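Local coordinates for farnesyl pyrophosphate synthase (Pseudomonas aeruginosa, PDB 3ZOU), which catalyses the condensation of geranyl pyrophosphate with isopentenyl pyrophosphate to make farnesyl pyrophosphate, a magnesium-dependent prenyl transfer, at residues A[74-79]-A[152-157]; A[143-148]-A[186-191]; A[219-224]-A[260-265]; A[269-274]-A[286-291]. All coordinates share one frame; numbering follows the deposited sequence. Where two conformers were deposited one is given.

Interaction 1 (A[74-79]-A[152-157]); sequences ELIHAY and AGMVGG
Met-154 sends its terminal methyl between Ile-76 and Tyr-79, filling the wedge between helix 67-85 and the start of helix 154-163. Its CE lies 3.7 Å from Ile-76 CG2 and equally 3.7 Å from CE2 of the Tyr-79 ring, which it meets obliquely. SD stays close too, 3.8 Å from Ile-76 CG2. The chain runs straight out from its helix until chi3 (77°) bends the methyl round, a turn that costs little because rotation about the bond to sulfur is easy. Beside it the phenol end of Tyr-79 reaches across: OH comes within 3.5 Å of Val-155 CG2, in van der Waals contact, the two side chains crossing at about a right angle. The tyrosine has an unusual chi1 of 111°, midway between staggered positions, which suggests that its surroundings fix the ring. His-83 meets it edge-to-face, and Gln-118 of the same chain and Asp-115 of the second subunit pack on it. Both partners belong to the all-helical prenyl synthase fold, and helix 67-85 carries the start of the first aspartate-rich motif at its C-terminal end. Tyr-79 stands five residues before the motif's first aspartate, a position where, in relatives, bulk limits product length, consistent with a similar role here; Val-155 itself touches the bound geranyl diphosphate. Further out, Leu-185 of helix 171-196 covers Ile-76 and Met-154, while Leu-112 of the second subunit packs on Val-155. Gly-153 is the N-cap residue, with backbone angles that residues with a side chain seldom adopt, and its carbonyl oxygen accepts the first-turn bond from Gly-157 N (2.8 Å).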
loop_
_atom_site.group_PDB
_atom_site.type_symbol
_atom_site.label_atom_id
_atom_site.label_comp_id
_atom_site.label_asym_id
_atom_site.label_seq_id
_atom_site.Cartn_x
_atom_site.Cartn_y
_atom_site.Cartn_z
ATOM N N GLU A 74 -11.565 4.695 2.447
ATOM C CA GLU A 74 -11.347 5.666 3.475
ATOM C C GLU A 74 -9.921 5.583 4.023
ATOM O O GLU A 74 -9.321 6.576 4.328
ATOM C CB GLU A 74 -12.395 5.593 4.606
ATOM C CG GLU A 74 -12.325 6.814 5.497
ATOM C CD GLU A 74 -12.686 8.181 4.864
ATOM O OE1 GLU A 74 -13.294 8.177 3.772
ATOM O OE2 GLU A 74 -12.372 9.181 5.512
ATOM N N LEU A 75 -9.423 4.354 4.107
ATOM C CA LEU A 75 -8.053 4.158 4.584
ATOM C C LEU A 75 -7.073 4.798 3.627
ATOM O O LEU A 75 -6.084 5.408 4.079
ATOM C CB LEU A 75 -7.764 2.691 4.771
ATOM C CG LEU A 75 -8.465 2.107 6.030
ATOM C CD1 LEU A 75 -8.461 0.605 5.924
ATOM C CD2 LEU A 75 -7.856 2.570 7.340
ATOM N N ILE A 76 -7.279 4.590 2.318
ATOM C CA ILE A 76 -6.379 5.213 1.355
ATOM C C ILE A 76 -6.464 6.762 1.533
ATOM O O ILE A 76 -5.458 7.496 1.480
ATOM C CB ILE A 76 -6.666 4.782 -0.091
ATOM C CG1 ILE A 76 -6.378 3.276 -0.302
ATOM C CG2 ILE A 76 -5.898 5.645 -1.114
ATOM C CD1 ILE A 76 -4.935 2.886 -0.085
ATOM N N HIS A 77 -7.670 7.282 1.515
ATOM C CA HIS A 77 -7.895 8.686 1.677
ATOM C C HIS A 77 -7.174 9.264 2.939
ATOM O O HIS A 77 -6.404 10.205 2.848
ATOM C CB HIS A 77 -9.399 8.985 1.740
ATOM C CG HIS A 77 -9.717 10.429 1.866
ATOM N ND1 HIS A 77 -9.256 11.402 1.019
ATOM C CD2 HIS A 77 -10.421 11.074 2.822
ATOM C CE1 HIS A 77 -9.705 12.571 1.424
ATOM N NE2 HIS A 77 -10.396 12.389 2.523
ATOM N N ALA A 78 -7.357 8.598 4.055
ATOM C CA ALA A 78 -6.764 9.026 5.335
ATOM C C ALA A 78 -5.253 9.023 5.251
ATOM O O ALA A 78 -4.618 9.952 5.674
ATOM C CB ALA A 78 -7.225 8.110 6.443
ATOM N N TYR A 79 -4.677 7.951 4.665
ATOM C CA TYR A 79 -3.187 7.863 4.621
ATOM C C TYR A 79 -2.701 9.037 3.744
ATOM O O TYR A 79 -1.696 9.712 4.094
ATOM C CB TYR A 79 -2.651 6.529 4.146
ATOM C CG TYR A 79 -1.959 6.548 2.775
ATOM C CD1 TYR A 79 -0.719 7.102 2.644
ATOM C CD2 TYR A 79 -2.520 5.998 1.647
ATOM C CE1 TYR A 79 -0.078 7.153 1.409
ATOM C CE2 TYR A 79 -1.905 6.062 0.406
ATOM C CZ TYR A 79 -0.685 6.618 0.289
ATOM O OH TYR A 79 -0.101 6.702 -0.934
ATOM N N ALA A 152 -0.084 6.064 -10.956
ATOM C CA ALA A 152 -0.892 6.380 -12.117
ATOM C C ALA A 152 -2.247 6.963 -11.752
ATOM O O ALA A 152 -3.025 7.301 -12.655
ATOM C CB ALA A 152 -1.087 5.154 -12.997
ATOM N N GLY A 153 -2.486 7.136 -10.480
ATOM C CA GLY A 153 -3.746 7.661 -9.919
ATOM C C GLY A 153 -3.436 8.775 -8.899
ATOM O O GLY A 153 -2.743 9.776 -9.203
ATOM N N MET A 154 -3.858 8.560 -7.659
ATOM C CA MET A 154 -3.785 9.511 -6.608
ATOM C C MET A 154 -2.352 10.064 -6.351
ATOM O O MET A 154 -2.167 11.256 -6.266
ATOM C CB MET A 154 -4.372 8.915 -5.333
ATOM C CG MET A 154 -4.404 9.806 -4.117
ATOM S SD MET A 154 -4.939 8.984 -2.617
ATOM C CE MET A 154 -3.424 8.091 -2.242
ATOM N N VAL A 155 -1.400 9.162 -6.201
ATOM C CA VAL A 155 -0.040 9.581 -5.935
ATOM C C VAL A 155 0.506 10.350 -7.114
ATOM O O VAL A 155 1.121 11.386 -6.948
ATOM C CB VAL A 155 0.846 8.358 -5.583
ATOM C CG1 VAL A 155 2.351 8.719 -5.677
ATOM C CG2 VAL A 155 0.530 7.856 -4.231
ATOM N N GLY A 156 0.174 9.887 -8.315
ATOM C CA GLY A 156 0.468 10.645 -9.560
ATOM C C GLY A 156 -0.109 12.047 -9.511
ATOM O O GLY A 156 0.566 13.004 -9.817
ATOM N N GLY A 157 -1.357 12.169 -9.094
ATOM C CA GLY A 157 -1.936 13.492 -9.006
ATOM C C GLY A 157 -1.271 14.391 -8.013
ATOM O O GLY A 157 -1.179 15.601 -8.240
#

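Interaction 2 (A[143-148]-A[186-191]); sequences TRLARA and IEASVR
Arg-144 and Arg-191 meet guanidinium to guanidinium, although both are normally positively charged. NH1 of Arg-191 sits 3.3 Å from Arg-144 CZ, over the centre of one face, and the two planes are tilted 40° apart. The nearest pair of nitrogens, Arg-144 NH2 and Arg-191 NH1, is 3.4 Å apart; both are donors and no hydrogen bond joins them. Torsions bring the groups together: Arg-144 bends at chi2, whereas Arg-191 starts with CG opposite its backbone N and then folds at both chi2 (58°) and chi3. Their aliphatic stems also approach, CG to CG at 4.1 Å, which suits arginine to a border where hydrocarbon passes into solvent. The third large contributor is Ala-188, whose CB touches Ala-148 CB at 3.6 Å and, more loosely, Leu-145 CD1 at 4.4 Å. Alanine's single methyl lets the backbones come near here, with the axes of helices 135-149 and 171-196 locally 9.4 Å apart and almost exactly antiparallel. Leu-145 continues inward against Val-73 and Ile-76 of helix 67-85, tying this pair to the core of the helical bundle. Carboxylates lie close by: Glu-140 forms a salt bridge with Arg-144 NE, and Glu-209 makes a long, weak ion pair with Arg-191. The like charges are thus probably offset in part by these acids and by solvent, leaving the flat cations free to associate through their weakly hydrated faces.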
loop_
_atom_site.group_PDB
_atom_site.type_symbol
_atom_site.label_atom_id
_atom_site.label_comp_id
_atom_site.label_asym_id
_atom_site.label_seq_id
_atom_site.Cartn_x
_atom_site.Cartn_y
_atom_site.Cartn_z
ATOM N N THR A 143 -7.217 -4.756 -7.657
ATOM C CA THR A 143 -6.613 -4.183 -8.845
ATOM C C THR A 143 -7.002 -2.751 -8.994
ATOM O O THR A 143 -6.186 -1.824 -9.227
ATOM C CB THR A 143 -7.063 -4.968 -10.089
ATOM O OG1 THR A 143 -6.391 -6.201 -10.080
ATOM C CG2 THR A 143 -6.712 -4.238 -11.376
ATOM N N ARG A 144 -8.295 -2.487 -8.910
ATOM C CA ARG A 144 -8.752 -1.123 -9.179
ATOM C C ARG A 144 -8.275 -0.174 -8.114
ATOM O O ARG A 144 -7.859 0.954 -8.393
ATOM C CB ARG A 144 -10.273 -1.110 -9.285
ATOM C CG ARG A 144 -10.751 -1.815 -10.561
ATOM C CD ARG A 144 -10.636 -0.844 -11.722
ATOM N NE ARG A 144 -10.898 -1.399 -13.020
ATOM C CZ ARG A 144 -11.219 -0.641 -14.070
ATOM N NH1 ARG A 144 -11.371 0.693 -13.931
ATOM N NH2 ARG A 144 -11.438 -1.221 -15.237
ATOM N N LEU A 145 -8.301 -0.592 -6.851
ATOM C CA LEU A 145 -7.853 0.299 -5.792
ATOM C C LEU A 145 -6.327 0.590 -5.908
ATOM O O LEU A 145 -5.893 1.695 -5.694
ATOM C CB LEU A 145 -8.161 -0.252 -4.428
ATOM C CG LEU A 145 -7.902 0.802 -3.322
ATOM C CD1 LEU A 145 -8.654 2.092 -3.519
ATOM C CD2 LEU A 145 -8.250 0.254 -1.946
ATOM N N ALA A 146 -5.583 -0.447 -6.214
ATOM C CA ALA A 146 -4.091 -0.273 -6.307
ATOM C C ALA A 146 -3.761 0.642 -7.444
ATOM O O ALA A 146 -2.912 1.494 -7.300
ATOM C CB ALA A 146 -3.405 -1.600 -6.498
ATOM N N ARG A 147 -4.462 0.511 -8.570
ATOM C CA ARG A 147 -4.216 1.415 -9.709
ATOM C C ARG A 147 -4.647 2.836 -9.403
ATOM O O ARG A 147 -3.930 3.820 -9.679
ATOM C CB ARG A 147 -4.934 0.966 -10.959
ATOM C CG ARG A 147 -4.529 -0.326 -11.534
ATOM C CD ARG A 147 -5.398 -0.605 -12.787
ATOM N NE ARG A 147 -5.020 -1.841 -13.490
ATOM C CZ ARG A 147 -5.815 -2.538 -14.314
ATOM N NH1 ARG A 147 -7.080 -2.181 -14.546
ATOM N NH2 ARG A 147 -5.345 -3.633 -14.903
ATOM N N ALA A 148 -5.792 2.958 -8.745
ATOM C CA ALA A 148 -6.272 4.288 -8.410
ATOM C C ALA A 148 -5.461 4.988 -7.366
ATOM O O ALA A 148 -5.433 6.238 -7.324
ATOM C CB ALA A 148 -7.711 4.193 -7.912
ATOM N N ILE A 186 -12.106 8.767 -6.147
ATOM C CA ILE A 186 -13.580 8.904 -6.216
ATOM C C ILE A 186 -14.144 7.855 -7.147
ATOM O O ILE A 186 -15.135 7.131 -6.813
ATOM C CB ILE A 186 -13.956 10.345 -6.578
ATOM C CG1 ILE A 186 -13.694 11.227 -5.370
ATOM C CG2 ILE A 186 -15.397 10.431 -7.077
ATOM C CD1 ILE A 186 -13.632 12.672 -5.708
ATOM N N GLU A 187 -13.551 7.700 -8.303
ATOM C CA GLU A 187 -13.949 6.740 -9.304
ATOM C C GLU A 187 -13.846 5.323 -8.737
ATOM O O GLU A 187 -14.704 4.473 -8.892
ATOM C CB GLU A 187 -13.237 6.910 -10.667
ATOM C CG GLU A 187 -13.600 8.223 -11.316
ATOM C CD GLU A 187 -12.536 8.904 -12.146
ATOM O OE1 GLU A 187 -11.791 8.149 -12.789
ATOM O OE2 GLU A 187 -12.520 10.191 -12.148
ATOM N N ALA A 188 -12.770 5.047 -8.021
ATOM C CA ALA A 188 -12.583 3.724 -7.420
ATOM C C ALA A 188 -13.589 3.420 -6.341
ATOM O O ALA A 188 -13.965 2.281 -6.161
ATOM C CB ALA A 188 -11.134 3.646 -6.807
ATOM N N SER A 189 -14.006 4.452 -5.622
ATOM C CA SER A 189 -14.988 4.256 -4.545
ATOM C C SER A 189 -16.308 3.771 -5.169
ATOM O O SER A 189 -16.906 2.827 -4.709
ATOM C CB SER A 189 -15.227 5.568 -3.798
ATOM O OG SER A 189 -13.996 5.963 -3.142
ATOM N N VAL A 190 -16.730 4.467 -6.199
ATOM C CA VAL A 190 -17.919 4.040 -6.963
ATOM C C VAL A 190 -17.749 2.621 -7.588
ATOM O O VAL A 190 -18.633 1.760 -7.507
ATOM C CB VAL A 190 -18.283 5.098 -8.008
ATOM C CG1 VAL A 190 -19.278 4.572 -9.030
ATOM C CG2 VAL A 190 -18.754 6.364 -7.312
ATOM N N ARG A 191 -16.609 2.361 -8.224
ATOM C CA ARG A 191 -16.368 1.107 -8.884
ATOM C C ARG A 191 -16.377 -0.029 -7.849
ATOM O O ARG A 191 -16.975 -1.083 -8.092
ATOM C CB ARG A 191 -14.980 1.129 -9.644
ATOM C CG ARG A 191 -14.562 -0.210 -10.223
ATOM C CD ARG A 191 -15.542 -0.813 -11.191
ATOM N NE ARG A 191 -15.813 0.085 -12.289
ATOM C CZ ARG A 191 -15.272 0.020 -13.518
ATOM N NH1 ARG A 191 -14.509 -0.988 -13.882
ATOM N NH2 ARG A 191 -15.584 0.951 -14.414
#

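Interaction 3 (A[219-224]-A[260-265]); sequences FQVQDD and KGYALE. With MG (magnesium ion), chain F.
Val-221 carries this contact by splitting its two methyls between two residues of segment 260-265, on helix 256-273. With chi1 at 177°, CG1 stands opposite the backbone N and points at Ala-263, reaching its CB at 4.0 Å. CG2, swung to the other side, meets Tyr-262 CD2 at 3.8 Å, an oblique approach to the ring, the side chains crossing at about a right angle. A beta-branched residue suits the spot because its shape is set by one torsion. Tyr-262 turns its CG opposite its backbone N, which carries the ring back over the gap and its OH to a hydrogen bond with Glu-175. Gln-222 bends at chi2, bringing OE1 to 4.2 Å from Ala-263 CB, while NE2 bonds to the carbonyl oxygen of Arg-294. The segments run antiparallel, at 154°. The other side of helix 202-227 belongs to the second aspartate-rich motif, DDxxD, which opens with Asp-223 and Asp-224 and serves magnesium binding in this family. Here chi1 of -76° sets the carboxylate of Asp-224 so that OD1 alone binds magnesium, at 2.1 Å. OD2, not bonded to the metal, accepts from one of its waters (Asp-224 OD2 to water O, 2.6 Å) and from Tyr-250 N. Gln-220 receives another metal-bound water on OE1 (2.6 Å) and on its own carbonyl oxygen (2.8 Å). One helix is thus greasy toward its neighbour and oxygen-rich toward the ion; beside one direct carboxylate bond, hydrogen bonds reach at least two of the five metal-bound waters, so the protein probably positions the ion partly through its hydration shell.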
loop_
_atom_site.group_PDB
_atom_site.type_symbol
_atom_site.label_atom_id
_atom_site.label_comp_id
_atom_site.label_asym_id
_atom_site.label_seq_id
_atom_site.Cartn_x
_atom_site.Cartn_y
_atom_site.Cartn_z
ATOM N N PHE A 219 -17.073 18.834 -7.500
ATOM C CA PHE A 219 -16.639 19.171 -6.219
ATOM C C PHE A 219 -15.533 20.223 -6.238
ATOM O O PHE A 219 -15.564 21.171 -5.459
ATOM C CB PHE A 219 -16.063 17.993 -5.471
ATOM C CG PHE A 219 -15.759 18.348 -4.057
ATOM C CD1 PHE A 219 -16.813 18.571 -3.161
ATOM C CD2 PHE A 219 -14.450 18.556 -3.616
ATOM C CE1 PHE A 219 -16.566 18.962 -1.836
ATOM C CE2 PHE A 219 -14.193 18.920 -2.286
ATOM C CZ PHE A 219 -15.261 19.143 -1.405
ATOM N N GLN A 220 -14.597 20.040 -7.157
ATOM C CA GLN A 220 -13.463 20.946 -7.216
ATOM C C GLN A 220 -13.876 22.333 -7.742
ATOM O O GLN A 220 -13.394 23.358 -7.242
ATOM C CB GLN A 220 -12.353 20.354 -8.082
ATOM C CG GLN A 220 -11.773 19.097 -7.468
ATOM C CD GLN A 220 -11.132 19.328 -6.112
ATOM O OE1 GLN A 220 -10.611 20.408 -5.794
ATOM N NE2 GLN A 220 -11.255 18.332 -5.232
ATOM N N VAL A 221 -14.751 22.320 -8.735
ATOM C CA VAL A 221 -15.280 23.599 -9.285
ATOM C C VAL A 221 -16.027 24.352 -8.205
ATOM O O VAL A 221 -15.789 25.582 -7.952
ATOM C CB VAL A 221 -16.144 23.360 -10.523
ATOM C CG1 VAL A 221 -16.729 24.709 -11.024
ATOM C CG2 VAL A 221 -15.401 22.634 -11.632
ATOM N N GLN A 222 -16.973 23.663 -7.540
ATOM C CA GLN A 222 -17.753 24.364 -6.485
ATOM C C GLN A 222 -16.858 24.806 -5.321
ATOM O O GLN A 222 -17.078 25.867 -4.713
ATOM C CB GLN A 222 -18.937 23.493 -6.011
ATOM C CG GLN A 222 -19.852 24.118 -4.997
ATOM C CD GLN A 222 -20.639 25.295 -5.589
ATOM O OE1 GLN A 222 -20.612 25.521 -6.808
ATOM N NE2 GLN A 222 -21.282 26.046 -4.743
ATOM N N ASP A 223 -15.846 24.028 -4.947
ATOM C CA ASP A 223 -14.957 24.460 -3.861
ATOM C C ASP A 223 -14.245 25.791 -4.188
ATOM O O ASP A 223 -14.143 26.666 -3.304
ATOM C CB ASP A 223 -13.852 23.445 -3.602
ATOM C CG ASP A 223 -14.266 22.345 -2.668
ATOM O OD1 ASP A 223 -15.453 22.289 -2.256
ATOM O OD2 ASP A 223 -13.406 21.446 -2.371
ATOM N N ASP A 224 -13.799 25.910 -5.431
ATOM C CA ASP A 224 -13.128 27.099 -5.933
ATOM C C ASP A 224 -14.115 28.263 -5.883
ATOM O O ASP A 224 -13.750 29.392 -5.483
ATOM C CB ASP A 224 -12.591 26.969 -7.354
ATOM C CG ASP A 224 -11.308 26.122 -7.452
ATOM O OD1 ASP A 224 -10.851 25.666 -6.406
ATOM O OD2 ASP A 224 -10.831 25.984 -8.593
ATOM N N LYS A 260 -19.638 28.963 -12.296
ATOM C CA LYS A 260 -20.933 28.515 -11.677
ATOM C C LYS A 260 -21.757 27.689 -12.684
ATOM O O LYS A 260 -22.341 26.643 -12.373
ATOM C CB LYS A 260 -21.709 29.717 -11.194
ATOM C CG LYS A 260 -21.083 30.374 -10.008
ATOM C CD LYS A 260 -21.794 31.665 -9.615
ATOM C CE LYS A 260 -21.298 32.088 -8.278
ATOM N NZ LYS A 260 -21.946 33.287 -7.675
ATOM N N GLY A 261 -21.761 28.129 -13.947
ATOM C CA GLY A 261 -22.374 27.425 -15.014
ATOM C C GLY A 261 -21.863 26.041 -15.301
ATOM O O GLY A 261 -22.580 25.067 -15.637
ATOM N N TYR A 262 -20.521 25.965 -15.262
ATOM C CA TYR A 262 -19.860 24.716 -15.467
ATOM C C TYR A 262 -20.162 23.708 -14.340
ATOM O O TYR A 262 -20.331 22.568 -14.630
ATOM C CB TYR A 262 -18.362 24.979 -15.546
ATOM C CG TYR A 262 -17.487 23.774 -15.901
ATOM C CD1 TYR A 262 -17.833 22.858 -16.912
ATOM C CD2 TYR A 262 -16.289 23.581 -15.214
ATOM C CE1 TYR A 262 -17.003 21.796 -17.251
ATOM C CE2 TYR A 262 -15.459 22.516 -15.556
ATOM C CZ TYR A 262 -15.832 21.632 -16.544
ATOM O OH TYR A 262 -15.032 20.543 -16.861
ATOM N N ALA A 263 -20.274 24.179 -13.134
ATOM C CA ALA A 263 -20.657 23.298 -11.999
ATOM C C ALA A 263 -21.995 22.677 -12.265
ATOM O O ALA A 263 -22.165 21.476 -12.122
ATOM C CB ALA A 263 -20.649 24.043 -10.696
ATOM N N LEU A 264 -22.941 23.482 -12.764
ATOM C CA LEU A 264 -24.228 22.879 -13.137
ATOM C C LEU A 264 -24.175 21.869 -14.247
ATOM O O LEU A 264 -24.839 20.842 -14.239
ATOM C CB LEU A 264 -25.290 23.961 -13.498
ATOM C CG LEU A 264 -25.572 24.977 -12.406
ATOM C CD1 LEU A 264 -26.716 25.866 -12.875
ATOM C CD2 LEU A 264 -25.926 24.377 -11.070
ATOM N N GLU A 265 -23.349 22.158 -15.257
ATOM C CA GLU A 265 -23.167 21.245 -16.371
ATOM C C GLU A 265 -22.599 19.901 -15.902
ATOM O O GLU A 265 -23.015 18.866 -16.391
ATOM C CB GLU A 265 -22.238 21.856 -17.426
ATOM C CG GLU A 265 -22.848 23.093 -18.072
ATOM C CD GLU A 265 -21.924 23.863 -18.970
ATOM O OE1 GLU A 265 -20.679 23.705 -18.915
ATOM O OE2 GLU A 265 -22.498 24.685 -19.707
HETATM MG MG MG F . -9.250 24.272 -6.149
HETATM O O HOH W 1 -10.670 22.935 -6.572
HETATM O O HOH W 2 -8.981 24.165 -8.582
HETATM O O HOH W 3 -9.862 24.067 -4.009
HETATM O O HOH W 4 -8.086 26.020 -5.668
HETATM O O HOH W 5 -7.910 22.974 -5.682
#

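Interaction 4 (A[269-274]-A[286-291]); sequences LALAAL and QLARYI. With 6H6 (3-(2-oxo-1,3-benzoxazol-3(2H)-yl)propanoic acid), chain G.
An aliphatic side chain lying over a guanidinium is the odd feature here: Leu-271 places its two methyls against Arg-289. CD1 is 3.8 Å from Arg-289 NE, while CD2 sits 4.0 Å above the guanidinium plane, offset toward its rim. Arg-289 is extended from CG to NE, and the two side chains cross at about a right angle. Arginine fits this border well, as its flat face tolerates hydrocarbon while its N-H groups point outward in the plane. Deeper in, Ala-270 CB meets Ala-288 CB at 4.0 Å, small residues that let the helices run side by side, with their local axes 9.6 Å apart at closest approach and antiparallel to within a few degrees. Tyr-211 and Ile-215 of helix 202-227 close over Ala-270. On the side turned from this seam, Tyr-290 lays one ring face against the benzoxazolone fragment, whose ring oxygen O2 is 3.7 Å above the ring centre. Leu-287 CD1 touches C4 of the fused benzene ring at 3.9 Å. Helices 256-273 and 282-293 form an antiparallel helical hairpin closing the C-terminal end of the prenyl synthase bundle, and its last helix forms one wall of the fragment pocket.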
loop_
_atom_site.group_PDB
_atom_site.type_symbol
_atom_site.label_atom_id
_atom_site.label_comp_id
_atom_site.label_asym_id
_atom_site.label_seq_id
_atom_site.Cartn_x
_atom_site.Cartn_y
_atom_site.Cartn_z
ATOM N N LEU A 269 -24.167 16.203 -16.155
ATOM C CA LEU A 269 -23.540 15.047 -16.723
ATOM C C LEU A 269 -23.602 13.866 -15.786
ATOM O O LEU A 269 -23.840 12.779 -16.223
ATOM C CB LEU A 269 -22.065 15.377 -17.059
ATOM C CG LEU A 269 -21.827 16.309 -18.215
ATOM C CD1 LEU A 269 -20.358 16.756 -18.296
ATOM C CD2 LEU A 269 -22.301 15.689 -19.509
ATOM N N ALA A 270 -23.447 14.135 -14.473
ATOM C CA ALA A 270 -23.540 13.061 -13.471
ATOM C C ALA A 270 -24.937 12.443 -13.474
ATOM O O ALA A 270 -25.114 11.247 -13.440
ATOM C CB ALA A 270 -23.187 13.569 -12.106
ATOM N N LEU A 271 -25.949 13.321 -13.506
ATOM C CA LEU A 271 -27.368 12.831 -13.468
ATOM C C LEU A 271 -27.686 12.062 -14.743
ATOM O O LEU A 271 -28.304 11.030 -14.692
ATOM C CB LEU A 271 -28.309 14.012 -13.301
ATOM C CG LEU A 271 -28.214 14.690 -11.923
ATOM C CD1 LEU A 271 -29.049 15.969 -11.902
ATOM C CD2 LEU A 271 -28.521 13.807 -10.742
ATOM N N ALA A 272 -27.207 12.543 -15.858
ATOM C CA ALA A 272 -27.454 11.875 -17.159
ATOM C C ALA A 272 -26.819 10.491 -17.200
ATOM O O ALA A 272 -27.355 9.574 -17.742
ATOM C CB ALA A 272 -26.897 12.682 -18.277
ATOM N N ALA A 273 -25.635 10.355 -16.563
ATOM C CA ALA A 273 -25.013 9.055 -16.506
ATOM C C ALA A 273 -25.855 8.050 -15.764
ATOM O O ALA A 273 -25.729 6.870 -16.027
ATOM C CB ALA A 273 -23.679 9.160 -15.808
ATOM N N LEU A 274 -26.739 8.488 -14.857
ATOM C CA LEU A 274 -27.598 7.603 -14.143
ATOM C C LEU A 274 -29.033 7.468 -14.730
ATOM O O LEU A 274 -29.880 6.911 -14.086
ATOM C CB LEU A 274 -27.690 8.060 -12.698
ATOM C CG LEU A 274 -26.382 8.200 -11.954
ATOM C CD1 LEU A 274 -26.697 8.719 -10.536
ATOM C CD2 LEU A 274 -25.752 6.845 -11.932
ATOM N N GLN A 286 -28.867 12.573 -5.532
ATOM C CA GLN A 286 -28.934 13.589 -4.491
ATOM C C GLN A 286 -27.557 14.168 -4.120
ATOM O O GLN A 286 -27.416 15.342 -3.829
ATOM C CB GLN A 286 -29.663 13.047 -3.251
ATOM C CG GLN A 286 -31.138 12.826 -3.497
ATOM C CD GLN A 286 -31.856 12.364 -2.218
ATOM O OE1 GLN A 286 -31.482 12.772 -1.100
ATOM N NE2 GLN A 286 -32.910 11.595 -2.377
ATOM N N LEU A 287 -26.569 13.294 -4.079
ATOM C CA LEU A 287 -25.209 13.742 -3.844
ATOM C C LEU A 287 -24.729 14.678 -4.944
ATOM O O LEU A 287 -24.164 15.691 -4.625
ATOM C CB LEU A 287 -24.254 12.524 -3.734
ATOM C CG LEU A 287 -22.800 12.954 -3.510
ATOM C CD1 LEU A 287 -22.602 13.532 -2.132
ATOM C CD2 LEU A 287 -21.972 11.686 -3.673
ATOM N N ALA A 288 -24.984 14.344 -6.169
ATOM C CA ALA A 288 -24.628 15.229 -7.279
ATOM C C ALA A 288 -25.198 16.621 -7.152
ATOM O O ALA A 288 -24.501 17.621 -7.377
ATOM C CB ALA A 288 -24.926 14.618 -8.610
ATOM N N ARG A 289 -26.488 16.670 -6.769
ATOM C CA ARG A 289 -27.081 17.989 -6.526
ATOM C C ARG A 289 -26.504 18.680 -5.337
ATOM O O ARG A 289 -26.234 19.911 -5.352
ATOM C CB ARG A 289 -28.596 17.804 -6.411
ATOM C CG ARG A 289 -29.197 17.234 -7.678
ATOM C CD ARG A 289 -30.719 17.379 -7.728
ATOM N NE ARG A 289 -31.255 16.656 -8.850
ATOM C CZ ARG A 289 -31.824 15.456 -8.760
ATOM N NH1 ARG A 289 -31.892 14.826 -7.603
ATOM N NH2 ARG A 289 -32.300 14.884 -9.845
ATOM N N TYR A 290 -26.320 17.974 -4.238
ATOM C CA TYR A 290 -25.764 18.557 -3.023
ATOM C C TYR A 290 -24.420 19.267 -3.280
ATOM O O TYR A 290 -24.171 20.354 -2.772
ATOM C CB TYR A 290 -25.549 17.482 -1.959
ATOM C CG TYR A 290 -24.743 17.964 -0.804
ATOM C CD1 TYR A 290 -25.323 18.714 0.220
ATOM C CD2 TYR A 290 -23.373 17.657 -0.723
ATOM C CE1 TYR A 290 -24.562 19.198 1.281
ATOM C CE2 TYR A 290 -22.621 18.160 0.307
ATOM C CZ TYR A 290 -23.232 18.942 1.292
ATOM O OH TYR A 290 -22.446 19.406 2.359
ATOM N N ILE A 291 -23.585 18.606 -4.096
ATOM C CA ILE A 291 -22.231 19.100 -4.320
ATOM C C ILE A 291 -22.234 20.524 -4.910
ATOM O O ILE A 291 -21.479 21.381 -4.468
ATOM C CB ILE A 291 -21.446 18.150 -5.241
ATOM C CG1 ILE A 291 -21.066 16.867 -4.501
ATOM C CG2 ILE A 291 -20.189 18.796 -5.763
ATOM C CD1 ILE A 291 -20.714 15.749 -5.413
HETATM O O 6H6 G . -22.787 18.927 7.637
HETATM N N1 6H6 G . -23.541 16.928 4.056
HETATM O O1 6H6 G . -25.835 17.087 4.049
HETATM C C2 6H6 G . -24.760 16.613 3.629
HETATM O O2 6H6 G . -24.652 15.671 2.659
HETATM C C3 6H6 G . -23.343 15.439 2.470
HETATM C C4 6H6 G . -22.721 14.583 1.583
HETATM C C5 6H6 G . -21.332 14.545 1.638
HETATM C C6 6H6 G . -20.628 15.339 2.539
HETATM C C7 6H6 G . -21.240 16.189 3.436
HETATM C C8 6H6 G . -22.624 16.237 3.376
HETATM C C9 6H6 G . -23.262 17.863 5.138
HETATM C C10 6H6 G . -23.468 17.011 6.411
HETATM C C11 6H6 G . -22.927 17.686 7.671
HETATM O OXT 6H6 G . -22.711 16.942 8.656
#

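Interaction 1 is a buried contact, built from apolar side chains beside the substrate, whereas interaction 2, its neighbour, passes from Ala-188 and Leu-145 inside to two arginines at the edge. The two join directly: Met-154 N probably bonds to Ala-148 O, bridging consecutive helices, and Ile-76 packs on Leu-145. Both also border the second subunit. Interactions 3 and 4 form a second group, sharing helix 256-273 and touching where Gln-222 and Phe-219 meet Ile-291. No other subunit reaches them. Interaction 3 is again buried and apolar, yet its first helix faces a metal; interaction 4 reaches solvent, where an arginine face packs on leucine, whereas interaction 2 pairs two arginines.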